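Local structure of divalent-cation tolerance protein CutA (Thermus thermophilus, 1NZA) at residues I7-P10 and V14-T17; A28-I33 and R92-W97; T38-W43 and V47-E52; V57-T60 and K66-E69; R70-H75 and P80-L85. The protein forms a homotrimer and is probably involved in bacterial tolerance of heavy metals such as copper. One frame throughout, in Å; residues are numbered along the deposited sequence.

Contact 1 (I7-P10 and V14-T17); sequences ITVP and VART. With NA (sodium ion), chain B.
Val9, near the end of strand 2-9, packs against Val14 and Ala15 in the first turns of helix 12-24, where the first beta-alpha-beta unit of a ferredoxin-like fold turns from sheet to helix. The contact between the two segments is wholly apolar. The Val9 side chain points at the helix and splits its work between two branches. Its CG2, lodged between its own backbone N and carbonyl carbon, lies 3.6 Å from Ala15 CB. Next to it, Val14 CG1 rests 3.8 Å from Val9 CB and equally near Val9 CG1, the two valines lying alongside each other and running oppositely. The torsion of Val14 (chi1 170°) sends CG1 over to Val9 and leaves CG2 nearer Pro10, a looser neighbour whose CG is 4.5 Å from Val14 CG2.

Away from this apolar patch, Thr8 carries the polar chemistry of the strand end, with its side chain across the strand from the helix. The Thr8 hydroxyl is hydrogen-bonded to Glu81 OE2. The same oxygen is a ligand of a sodium ion shared with Glu52 and two waters: Thr8 OG1 lies 2.3 Å from the metal.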
# COMPACT_ATOMS: atom_id res chain seq x y z
N ILE A 7 2.74 8.48 -2.79
CA ILE A 7 2.86 9.94 -2.69
C ILE A 7 1.62 10.41 -1.96
O ILE A 7 0.52 9.95 -2.26
CB ILE A 7 2.84 10.62 -4.08
CG1 ILE A 7 3.98 10.08 -4.96
CG2 ILE A 7 3.00 12.14 -3.92
CD1 ILE A 7 3.87 10.51 -6.41
N THR A 8 1.77 11.28 -0.97
CA THR A 8 0.59 11.80 -0.31
C THR A 8 0.49 13.27 -0.71
O THR A 8 1.51 13.92 -0.95
CB THR A 8 0.65 11.65 1.22
OG1 THR A 8 1.93 12.08 1.68
CG2 THR A 8 0.42 10.20 1.61
N VAL A 9 -0.75 13.77 -0.80
CA VAL A 9 -1.01 15.14 -1.20
C VAL A 9 -2.08 15.75 -0.27
O VAL A 9 -2.84 15.03 0.37
CB VAL A 9 -1.48 15.20 -2.67
CG1 VAL A 9 -0.40 14.61 -3.58
CG2 VAL A 9 -2.77 14.42 -2.85
N PRO A 10 -2.14 17.08 -0.19
CA PRO A 10 -3.09 17.79 0.68
C PRO A 10 -4.53 17.94 0.20
O PRO A 10 -5.41 18.25 1.02
CB PRO A 10 -2.42 19.14 0.87
CG PRO A 10 -1.81 19.38 -0.46
CD PRO A 10 -1.18 18.04 -0.78
N VAL A 14 -4.78 18.62 -6.09
CA VAL A 14 -3.39 18.27 -6.35
C VAL A 14 -3.29 16.80 -6.73
O VAL A 14 -2.54 16.42 -7.63
CB VAL A 14 -2.51 18.52 -5.10
CG1 VAL A 14 -1.13 17.91 -5.30
CG2 VAL A 14 -2.38 20.02 -4.85
N ALA A 15 -4.06 15.96 -6.04
CA ALA A 15 -4.05 14.53 -6.33
C ALA A 15 -4.32 14.28 -7.81
O ALA A 15 -3.56 13.59 -8.48
CB ALA A 15 -5.09 13.82 -5.47
N ARG A 16 -5.40 14.86 -8.33
CA ARG A 16 -5.76 14.67 -9.73
C ARG A 16 -4.76 15.29 -10.70
O ARG A 16 -4.43 14.69 -11.73
CB ARG A 16 -7.16 15.25 -9.98
CG ARG A 16 -8.25 14.50 -9.23
CD ARG A 16 -9.62 15.07 -9.56
NE ARG A 16 -9.95 14.88 -10.98
CZ ARG A 16 -10.32 13.72 -11.51
NH1 ARG A 16 -10.60 13.65 -12.81
NH2 ARG A 16 -10.44 12.64 -10.75
N THR A 17 -4.28 16.49 -10.38
CA THR A 17 -3.31 17.17 -11.23
C THR A 17 -2.05 16.32 -11.37
O THR A 17 -1.54 16.11 -12.48
CB THR A 17 -2.91 18.53 -10.64
OG1 THR A 17 -4.08 19.35 -10.50
CG2 THR A 17 -1.90 19.23 -11.53
NA NA B . 2.07 13.21 3.68
O HOH W 1 2.93 11.01 4.59
O HOH W 2 2.24 14.22 5.85

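Contact 2 (A28-I33 and R92-W97); sequences AACVNI and REYLDW
Trp97 and Tyr94 both carry CG anti to the backbone N (chi1 166° and -179°), which throws the two aromatic side chains from one side of helix 92-100 over to Ala29 and Cys30. The indole then takes residues 29 and 30 in different ways. Ala29 CB sits over a face of the six-membered ring, 3.9 Å from its centroid and 22° off the normal, a CH-pi contact displaced somewhat toward the rim. Cys30 CB instead lies at the edge, near the ring plane, 3.8 Å from Trp97 CH2. That same corner of the indole also comes close to the backbone, with Trp97 CH2 3.3 Å from Ala29 O. Tyr94 adds a lighter touch through its hydroxyl, Tyr94 OH standing 4.0 Å from Cys30 CB. Thus the far end of each aromatic side chain, and not its root, makes the contact.

Lys58 of strand 47-60 packs against both Cys30 and Tyr94, while Asn101 and Thr102, beyond the helix, cover Ala29. Residues 30-33 also pair antiparallel with a strand of the second subunit, whose Tyr41 packs on Cys30 and whose Arg42 packs on Trp97, placing the C-terminal helix beside an intersubunit seam of the sheet.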
# COMPACT_ATOMS: atom_id res chain seq x y z
N ALA A 28 4.16 7.20 -15.74
CA ALA A 28 3.43 6.19 -15.00
C ALA A 28 2.33 5.69 -15.93
O ALA A 28 1.84 6.45 -16.77
CB ALA A 28 2.83 6.79 -13.73
N ALA A 29 1.95 4.43 -15.79
CA ALA A 29 0.92 3.85 -16.64
C ALA A 29 -0.43 3.93 -15.95
O ALA A 29 -1.48 4.00 -16.59
CB ALA A 29 1.24 2.40 -16.95
N CYS A 30 -0.40 3.93 -14.62
CA CYS A 30 -1.62 3.97 -13.84
C CYS A 30 -1.38 4.67 -12.51
O CYS A 30 -0.29 4.59 -11.95
CB CYS A 30 -2.10 2.55 -13.58
SG CYS A 30 -3.57 2.41 -12.53
N VAL A 31 -2.41 5.35 -12.01
CA VAL A 31 -2.31 6.02 -10.72
C VAL A 31 -3.63 5.84 -9.99
O VAL A 31 -4.69 6.13 -10.55
CB VAL A 31 -2.03 7.53 -10.86
CG1 VAL A 31 -2.04 8.18 -9.49
CG2 VAL A 31 -0.68 7.76 -11.53
N ASN A 32 -3.57 5.34 -8.76
CA ASN A 32 -4.78 5.16 -7.95
C ASN A 32 -4.79 6.24 -6.88
O ASN A 32 -3.77 6.48 -6.24
CB ASN A 32 -4.77 3.81 -7.21
CG ASN A 32 -4.62 2.63 -8.14
OD1 ASN A 32 -3.81 1.74 -7.89
ND2 ASN A 32 -5.42 2.59 -9.20
N ILE A 33 -5.94 6.89 -6.69
CA ILE A 33 -6.07 7.92 -5.67
C ILE A 33 -6.96 7.39 -4.56
O ILE A 33 -8.11 7.00 -4.81
CB ILE A 33 -6.71 9.20 -6.24
CG1 ILE A 33 -5.84 9.75 -7.37
CG2 ILE A 33 -6.91 10.23 -5.11
CD1 ILE A 33 -6.46 10.95 -8.09
N ARG A 92 1.95 -10.99 -15.58
CA ARG A 92 2.90 -10.72 -16.66
C ARG A 92 2.39 -9.75 -17.72
O ARG A 92 3.10 -8.82 -18.12
CB ARG A 92 3.33 -12.03 -17.32
CG ARG A 92 3.91 -13.06 -16.35
CD ARG A 92 4.27 -14.37 -17.06
NE ARG A 92 4.60 -15.43 -16.11
CZ ARG A 92 5.61 -15.37 -15.24
NH1 ARG A 92 6.39 -14.30 -15.20
NH2 ARG A 92 5.83 -16.37 -14.40
N GLU A 93 1.16 -9.96 -18.18
CA GLU A 93 0.59 -9.09 -19.19
C GLU A 93 0.34 -7.69 -18.64
O GLU A 93 0.41 -6.70 -19.38
CB GLU A 93 -0.70 -9.70 -19.74
CG GLU A 93 -0.47 -11.02 -20.46
CD GLU A 93 -1.72 -11.57 -21.11
OE1 GLU A 93 -2.27 -10.88 -22.00
OE2 GLU A 93 -2.15 -12.68 -20.74
N TYR A 94 0.06 -7.60 -17.35
CA TYR A 94 -0.17 -6.29 -16.73
C TYR A 94 1.15 -5.53 -16.62
O TYR A 94 1.21 -4.34 -16.91
CB TYR A 94 -0.79 -6.44 -15.34
CG TYR A 94 -1.07 -5.11 -14.67
CD1 TYR A 94 -2.12 -4.31 -15.10
CD2 TYR A 94 -0.25 -4.64 -13.65
CE1 TYR A 94 -2.35 -3.06 -14.53
CE2 TYR A 94 -0.47 -3.39 -13.07
CZ TYR A 94 -1.53 -2.60 -13.52
OH TYR A 94 -1.76 -1.37 -12.94
N LEU A 95 2.20 -6.23 -16.19
CA LEU A 95 3.50 -5.59 -16.05
C LEU A 95 4.08 -5.15 -17.39
O LEU A 95 4.79 -4.15 -17.46
CB LEU A 95 4.47 -6.53 -15.33
CG LEU A 95 4.12 -6.83 -13.87
CD1 LEU A 95 5.19 -7.73 -13.26
CD2 LEU A 95 4.01 -5.53 -13.09
N ASP A 96 3.78 -5.90 -18.45
CA ASP A 96 4.27 -5.53 -19.77
C ASP A 96 3.58 -4.24 -20.18
O ASP A 96 4.22 -3.31 -20.69
CB ASP A 96 3.96 -6.63 -20.80
CG ASP A 96 4.50 -6.30 -22.18
OD1 ASP A 96 5.71 -6.02 -22.29
OD2 ASP A 96 3.71 -6.33 -23.15
N TRP A 97 2.27 -4.18 -19.96
CA TRP A 97 1.48 -2.99 -20.27
C TRP A 97 2.06 -1.82 -19.50
O TRP A 97 2.13 -0.69 -20.00
CB TRP A 97 0.02 -3.20 -19.86
CG TRP A 97 -0.80 -1.93 -19.84
CD1 TRP A 97 -1.34 -1.28 -20.92
CD2 TRP A 97 -1.13 -1.15 -18.69
NE1 TRP A 97 -1.98 -0.14 -20.51
CE2 TRP A 97 -1.87 -0.03 -19.14
CE3 TRP A 97 -0.88 -1.28 -17.32
CZ2 TRP A 97 -2.35 0.96 -18.27
CZ3 TRP A 97 -1.36 -0.30 -16.45
CH2 TRP A 97 -2.09 0.80 -16.94

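Contact 3 (T38-W43 and V47-E52); sequences TSIYRW and VVEDQE. With NA (sodium ion), chain C; NA (sodium ion), chain B.
Tyr41 and Val48 form a hydrogen-bonded antiparallel pair whose side chains also meet. Val48 CG2 sits over one face of the phenol, 3.7 Å from the ring centroid and 18° off its normal, while Asp50 CB lies at the ring edge, 3.9 Å from Tyr41 CE1. The ring gets there because Tyr41 CG stands between the backbone N and the carbonyl carbon (chi1 51°), a setting that brings it across to the partner strand. The opposite face of the hairpin carries Ile40 and Val47, whose methyls press together tightly, Ile40 CG2 being 3.4 Å from Val47 CG1.

Backbone bonds hold these pairs in place. Val48 N donates to Tyr41 O at 2.8 Å, and reciprocal bonds join Ser39 with Asp50. Polar ends gather on the face of Tyr41: one water accepts from its hydroxyl and donates to Asp50 OD2 and, at 3.1 Å, to Glu52 OE2. Asp50 OD1 binds one sodium ion at 2.2 Å. Glu52 grips a second with both carboxylate oxygens, and its OE1 also receives a hydrogen bond from Ser39 OG whose very short length is doubtful.

Farther out, Thr38 to Tyr41 pair antiparallel with a strand of the third subunit, whose Arg16 forms a salt bridge with Glu49 and whose Val23 O accepts from Arg42 NH2. Long strands 30-42 and 47-60 thus project as a beta hairpin that extends the sheet into a neighbouring subunit, an arrangement characteristic of the CutA trimer, with metal ions bound along one of its faces.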
# COMPACT_ATOMS: atom_id res chain seq x y z
N THR A 38 -5.62 10.40 7.22
CA THR A 38 -5.26 11.26 8.34
C THR A 38 -3.77 10.98 8.44
O THR A 38 -3.37 9.82 8.51
CB THR A 38 -5.91 10.81 9.66
OG1 THR A 38 -7.31 11.09 9.62
CG2 THR A 38 -5.29 11.56 10.84
N SER A 39 -2.95 12.02 8.43
CA SER A 39 -1.52 11.80 8.52
C SER A 39 -0.96 12.42 9.80
O SER A 39 -1.27 13.57 10.13
CB SER A 39 -0.81 12.36 7.29
OG SER A 39 -1.30 11.73 6.12
N ILE A 40 -0.16 11.64 10.51
CA ILE A 40 0.44 12.10 11.76
C ILE A 40 1.95 11.96 11.61
O ILE A 40 2.46 10.85 11.43
CB ILE A 40 -0.09 11.25 12.95
CG1 ILE A 40 -1.61 11.40 13.04
CG2 ILE A 40 0.56 11.71 14.25
CD1 ILE A 40 -2.26 10.57 14.13
N TYR A 41 2.66 13.08 11.65
CA TYR A 41 4.10 13.05 11.49
C TYR A 41 4.85 14.01 12.40
O TYR A 41 4.25 14.88 13.03
CB TYR A 41 4.48 13.33 10.04
CG TYR A 41 3.84 14.57 9.44
CD1 TYR A 41 2.49 14.57 9.06
CD2 TYR A 41 4.58 15.73 9.26
CE1 TYR A 41 1.90 15.70 8.50
CE2 TYR A 41 4.00 16.87 8.70
CZ TYR A 41 2.66 16.85 8.32
OH TYR A 41 2.09 17.97 7.77
N ARG A 42 6.16 13.85 12.46
CA ARG A 42 6.98 14.72 13.30
C ARG A 42 7.48 15.93 12.52
O ARG A 42 7.92 15.82 11.38
CB ARG A 42 8.17 13.95 13.86
CG ARG A 42 9.14 14.81 14.64
CD ARG A 42 10.13 13.95 15.39
NE ARG A 42 9.47 13.15 16.42
CZ ARG A 42 8.86 13.66 17.49
NH1 ARG A 42 8.83 14.97 17.67
NH2 ARG A 42 8.28 12.85 18.36
N TRP A 43 7.41 17.09 13.17
CA TRP A 43 7.86 18.33 12.56
C TRP A 43 8.32 19.27 13.68
O TRP A 43 7.52 19.73 14.49
CB TRP A 43 6.72 18.97 11.77
CG TRP A 43 7.18 20.00 10.79
CD1 TRP A 43 8.14 19.85 9.83
CD2 TRP A 43 6.67 21.33 10.65
NE1 TRP A 43 8.26 21.01 9.10
CE2 TRP A 43 7.37 21.94 9.58
CE3 TRP A 43 5.70 22.08 11.33
CZ2 TRP A 43 7.13 23.25 9.17
CZ3 TRP A 43 5.45 23.39 10.92
CH2 TRP A 43 6.17 23.96 9.85
N VAL A 47 4.61 16.53 17.14
CA VAL A 47 3.76 15.62 16.39
C VAL A 47 2.56 16.39 15.84
O VAL A 47 1.71 16.84 16.62
CB VAL A 47 3.27 14.46 17.29
CG1 VAL A 47 2.42 13.49 16.48
CG2 VAL A 47 4.45 13.74 17.91
N VAL A 48 2.50 16.55 14.52
CA VAL A 48 1.40 17.28 13.88
C VAL A 48 0.49 16.37 13.06
O VAL A 48 0.83 15.22 12.77
CB VAL A 48 1.93 18.40 12.98
CG1 VAL A 48 2.73 19.39 13.81
CG2 VAL A 48 2.78 17.82 11.86
N GLU A 49 -0.65 16.91 12.66
CA GLU A 49 -1.63 16.14 11.89
C GLU A 49 -2.06 16.86 10.62
O GLU A 49 -2.04 18.09 10.56
CB GLU A 49 -2.85 15.87 12.77
CG GLU A 49 -3.85 14.90 12.20
CD GLU A 49 -4.88 14.50 13.23
OE1 GLU A 49 -4.48 14.22 14.38
OE2 GLU A 49 -6.08 14.47 12.90
N ASP A 50 -2.46 16.09 9.61
CA ASP A 50 -2.89 16.69 8.36
C ASP A 50 -3.91 15.77 7.67
O ASP A 50 -4.00 14.60 8.01
CB ASP A 50 -1.68 16.90 7.45
CG ASP A 50 -1.98 17.81 6.30
OD1 ASP A 50 -3.03 18.47 6.35
OD2 ASP A 50 -1.17 17.89 5.35
N GLN A 51 -4.69 16.33 6.76
CA GLN A 51 -5.66 15.55 6.00
C GLN A 51 -5.05 15.38 4.62
O GLN A 51 -4.64 16.37 4.01
CB GLN A 51 -6.98 16.29 5.88
CG GLN A 51 -7.63 16.60 7.19
CD GLN A 51 -8.95 17.30 7.00
OE1 GLN A 51 -9.90 16.71 6.49
NE2 GLN A 51 -9.01 18.56 7.41
N GLU A 52 -4.99 14.15 4.13
CA GLU A 52 -4.36 13.90 2.84
C GLU A 52 -5.04 12.83 2.01
O GLU A 52 -6.00 12.21 2.44
CB GLU A 52 -2.91 13.45 3.03
CG GLU A 52 -2.01 14.42 3.79
CD GLU A 52 -0.57 13.98 3.75
OE1 GLU A 52 -0.27 12.86 4.20
OE2 GLU A 52 0.27 14.76 3.24
NA NA C . -3.80 20.10 5.05
NA NA B . 2.07 13.21 3.68
O HOH W 3 1.20 16.81 5.44
O HOH W 4 -0.12 19.87 9.36
O HOH W 5 -1.79 19.96 3.75
O HOH W 6 -4.90 18.79 3.43
O HOH W 1 2.93 11.01 4.59
O HOH W 2 2.24 14.22 5.85

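Contact 4 (V57-T60 and K66-E69); sequences VKTT and KLKE
Lys58 NZ, on the strand whose Val57 and Thr59 meet Leu67 of helix 64-74, is gripped by two groups: Asn32 OD1 takes a hydrogen bond from it, and Glu81 of the second subunit adds a salt bridge. This lysine points away from the helix, whereas Val57 and Thr59, the residues before and after it, point toward the helix. There one methyl does all the touching: Leu67 CD1 meets two strand methyls at once, lying 4.0 Å from Val57 CG1 and 4.0 Å from Thr59 CG2. These separations are comfortable and show no strain.

The torsions account for the match. With Leu67 CG anti to its backbone N (chi1 176°), the isobutyl group extends out from the helix and reaches a strand whose backbone is well away, since the nearest CA atoms, those of Thr59 and Leu67, are 8.8 Å from each other. The Thr59 side chain runs at a slant to that of Leu67. Thr59 turns CG2 to the leucine while its OG1 is hydrogen-bonded to Leu27 O, which satisfies a polar atom buried beside an apolar contact.

Val5 and Ile7 of strand 2-9 and Val31 of strand 30-42 also pack on Val57. Leu67 thus joins helix 64-74 to strand 47-60, an inner strand of the four-stranded sheet within the chain, while Lys58 on the same strand packs against helix 92-100 through Tyr94 and Leu98.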
# COMPACT_ATOMS: atom_id res chain seq x y z
N VAL A 57 1.25 4.94 -7.45
CA VAL A 57 1.71 5.08 -8.84
C VAL A 57 2.45 3.87 -9.39
O VAL A 57 3.45 3.44 -8.82
CB VAL A 57 2.65 6.30 -8.95
CG1 VAL A 57 2.96 6.59 -10.42
CG2 VAL A 57 2.00 7.52 -8.29
N LYS A 58 1.96 3.32 -10.50
CA LYS A 58 2.59 2.16 -11.14
C LYS A 58 3.59 2.69 -12.17
O LYS A 58 3.20 3.22 -13.21
CB LYS A 58 1.53 1.31 -11.83
CG LYS A 58 0.25 1.14 -11.03
CD LYS A 58 0.49 0.51 -9.68
CE LYS A 58 -0.66 0.82 -8.74
NZ LYS A 58 -1.98 0.57 -9.41
N THR A 59 4.88 2.52 -11.89
CA THR A 59 5.91 3.03 -12.80
C THR A 59 7.15 2.13 -12.83
O THR A 59 7.07 0.95 -12.49
CB THR A 59 6.30 4.46 -12.36
OG1 THR A 59 7.23 5.03 -13.28
CG2 THR A 59 6.90 4.43 -10.96
N THR A 60 8.28 2.68 -13.27
CA THR A 60 9.53 1.91 -13.35
C THR A 60 10.71 2.72 -12.80
O THR A 60 10.63 3.94 -12.66
CB THR A 60 9.86 1.52 -14.80
OG1 THR A 60 10.23 2.69 -15.54
CG2 THR A 60 8.67 0.87 -15.46
N LYS A 66 12.65 11.06 -13.36
CA LYS A 66 11.84 12.07 -14.03
C LYS A 66 10.55 12.29 -13.26
O LYS A 66 10.03 13.40 -13.18
CB LYS A 66 11.53 11.66 -15.47
CG LYS A 66 12.75 11.55 -16.38
CD LYS A 66 13.62 10.35 -16.04
CE LYS A 66 14.81 10.25 -16.99
NZ LYS A 66 15.68 9.08 -16.68
N LEU A 67 10.03 11.21 -12.68
CA LEU A 67 8.80 11.30 -11.90
C LEU A 67 9.02 12.20 -10.70
O LEU A 67 8.20 13.07 -10.40
CB LEU A 67 8.37 9.90 -11.46
CG LEU A 67 7.14 9.78 -10.54
CD1 LEU A 67 6.54 8.40 -10.68
CD2 LEU A 67 7.54 10.06 -9.11
N LYS A 68 10.13 12.01 -9.99
CA LYS A 68 10.42 12.85 -8.83
C LYS A 68 10.46 14.32 -9.21
O LYS A 68 9.90 15.16 -8.51
CB LYS A 68 11.76 12.48 -8.19
CG LYS A 68 11.74 11.22 -7.34
CD LYS A 68 12.98 11.14 -6.45
CE LYS A 68 14.26 11.15 -7.28
NZ LYS A 68 15.48 11.10 -6.43
N GLU A 69 11.13 14.63 -10.32
CA GLU A 69 11.23 16.01 -10.78
C GLU A 69 9.86 16.63 -11.03
O GLU A 69 9.58 17.73 -10.57
CB GLU A 69 12.06 16.09 -12.07
CG GLU A 69 13.56 16.09 -11.84
CD GLU A 69 14.34 16.23 -13.13
OE1 GLU A 69 14.06 17.17 -13.91
OE2 GLU A 69 15.25 15.41 -13.37

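Contact 5 (R70-H75 and P80-L85); sequences RVKALH and PEIVAL
The return from helix 64-74 to strand 82-86, outermost within this chain, belongs to the second beta-alpha-beta unit of the ferredoxin-like fold and is packed by Val71 and His75 against Ile82 and Pro80. His75, the first residue to leave helical geometry, still has its backbone N bonded to Val71 O at 2.7 Å, which keeps its backbone tied to the last helical turn. Its imidazole lies flat beneath Pro80: Pro80 CB is 3.5 Å from the centroid of the His75 ring and 13° off the normal, a CH-pi contact almost exactly over the ring centre. One turn earlier, Val71 and Ile82 meet tip to tip, with Val71 CG1 3.6 Å from Ile82 CD1. The isoleucine reaches out with its chain extended past CG1 (chi2 179°), so that CD1 and not CG2 makes the touch. At the margin, the aliphatic part of Lys72 crosses Pro80 at about a right angle, Lys72 CG being 4.2 Å from Pro80 CG.

Beyond the two segments, Ile82 also packs on Phe64 and Leu67 of the same helix. Pro80 O accepts a hydrogen bond from Asn91 of the third subunit, and Val83 and Ala84 pair with a strand of that subunit.

The ring of His75 is held by more than the proline. NE2 is bonded to Thr8 O and ND1 to Tyr77 N, so that both ring nitrogens have partners and rotation about chi2 is restrained. A carbonyl at NE2 and an amide N-H at ND1 are consistent with a neutral imidazole protonated at NE2.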
# COMPACT_ATOMS: atom_id res chain seq x y z
N ARG A 70 9.02 15.91 -11.76
CA ARG A 70 7.69 16.42 -12.06
C ARG A 70 6.85 16.55 -10.79
O ARG A 70 6.12 17.52 -10.63
CB ARG A 70 6.99 15.50 -13.07
CG ARG A 70 7.76 15.31 -14.37
CD ARG A 70 7.94 16.61 -15.15
NE ARG A 70 6.67 17.11 -15.69
CZ ARG A 70 6.11 18.26 -15.35
NH1 ARG A 70 6.69 19.05 -14.45
NH2 ARG A 70 4.96 18.63 -15.90
N VAL A 71 6.97 15.58 -9.89
CA VAL A 71 6.20 15.64 -8.65
C VAL A 71 6.59 16.82 -7.77
O VAL A 71 5.73 17.52 -7.23
CB VAL A 71 6.34 14.34 -7.84
CG1 VAL A 71 5.62 14.48 -6.50
CG2 VAL A 71 5.76 13.18 -8.62
N LYS A 72 7.89 17.05 -7.61
CA LYS A 72 8.35 18.17 -6.79
C LYS A 72 7.85 19.49 -7.37
O LYS A 72 7.53 20.42 -6.62
CB LYS A 72 9.88 18.17 -6.71
CG LYS A 72 10.43 16.99 -5.93
CD LYS A 72 11.95 16.98 -5.95
CE LYS A 72 12.48 15.75 -5.23
NZ LYS A 72 13.96 15.64 -5.35
N ALA A 73 7.77 19.57 -8.69
CA ALA A 73 7.31 20.77 -9.38
C ALA A 73 5.83 21.03 -9.15
O ALA A 73 5.42 22.15 -8.84
CB ALA A 73 7.60 20.66 -10.87
N LEU A 74 5.02 19.99 -9.31
CA LEU A 74 3.57 20.09 -9.14
C LEU A 74 3.14 20.12 -7.68
O LEU A 74 2.21 20.84 -7.33
CB LEU A 74 2.88 18.92 -9.85
CG LEU A 74 3.02 18.84 -11.38
CD1 LEU A 74 2.49 17.50 -11.87
CD2 LEU A 74 2.28 19.99 -12.04
N HIS A 75 3.81 19.35 -6.83
CA HIS A 75 3.46 19.29 -5.42
C HIS A 75 3.72 20.64 -4.74
O HIS A 75 4.79 21.23 -4.91
CB HIS A 75 4.26 18.18 -4.73
CG HIS A 75 3.63 17.65 -3.48
ND1 HIS A 75 3.48 18.40 -2.34
CD2 HIS A 75 3.13 16.42 -3.19
CE1 HIS A 75 2.91 17.67 -1.39
NE2 HIS A 75 2.69 16.46 -1.89
N PRO A 80 8.06 16.73 -0.54
CA PRO A 80 6.93 15.79 -0.67
C PRO A 80 7.33 14.34 -0.47
O PRO A 80 8.46 13.94 -0.77
CB PRO A 80 6.44 16.06 -2.09
CG PRO A 80 7.71 16.34 -2.82
CD PRO A 80 8.44 17.27 -1.86
N GLU A 81 6.40 13.55 0.05
CA GLU A 81 6.67 12.15 0.24
C GLU A 81 6.61 11.46 -1.11
O GLU A 81 5.60 11.53 -1.81
CB GLU A 81 5.62 11.50 1.14
CG GLU A 81 5.75 9.97 1.17
CD GLU A 81 4.64 9.30 1.93
OE1 GLU A 81 4.80 8.10 2.25
OE2 GLU A 81 3.60 9.95 2.20
N ILE A 82 7.70 10.80 -1.48
CA ILE A 82 7.78 10.04 -2.72
C ILE A 82 8.62 8.81 -2.41
O ILE A 82 9.85 8.90 -2.36
CB ILE A 82 8.49 10.81 -3.86
CG1 ILE A 82 7.91 12.22 -3.99
CG2 ILE A 82 8.31 10.06 -5.18
CD1 ILE A 82 8.57 13.06 -5.08
N VAL A 83 7.97 7.68 -2.17
CA VAL A 83 8.70 6.45 -1.85
C VAL A 83 8.30 5.34 -2.80
O VAL A 83 7.11 5.12 -3.06
CB VAL A 83 8.44 6.00 -0.40
CG1 VAL A 83 8.81 7.13 0.57
CG2 VAL A 83 6.99 5.59 -0.22
N ALA A 84 9.29 4.62 -3.33
CA ALA A 84 9.03 3.53 -4.26
C ALA A 84 9.18 2.16 -3.60
O ALA A 84 10.17 1.91 -2.91
CB ALA A 84 9.98 3.63 -5.45
N LEU A 85 8.20 1.30 -3.82
CA LEU A 85 8.22 -0.06 -3.29
C LEU A 85 8.45 -0.96 -4.49
O LEU A 85 7.80 -0.82 -5.52
CB LEU A 85 6.88 -0.40 -2.64
CG LEU A 85 6.38 0.59 -1.59
CD1 LEU A 85 5.04 0.11 -1.07
CD2 LEU A 85 7.38 0.71 -0.45

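Contacts 1, 4 and 5 lie in or near the core, each joining a helix to the sheet by methyl and ring-carbon packing; contacts 4 and 5 share helix 64-74 and touch where Leu67 meets Ile82. Contact 2 is also buried but far from the centre, and relies on aromatic groups from the C-terminal helix. Contact 3 differs most: its hairpin projects about 18 Å from the chain's centre, measured centre to centre, and combines strand pairing with waters and metals. It shares a sodium ion with contact 1, and strand 30-42 with contact 2, about 30 Å away between centres. Contact 5 meets contact 1 through His75 and Glu81, which both bond to Thr8.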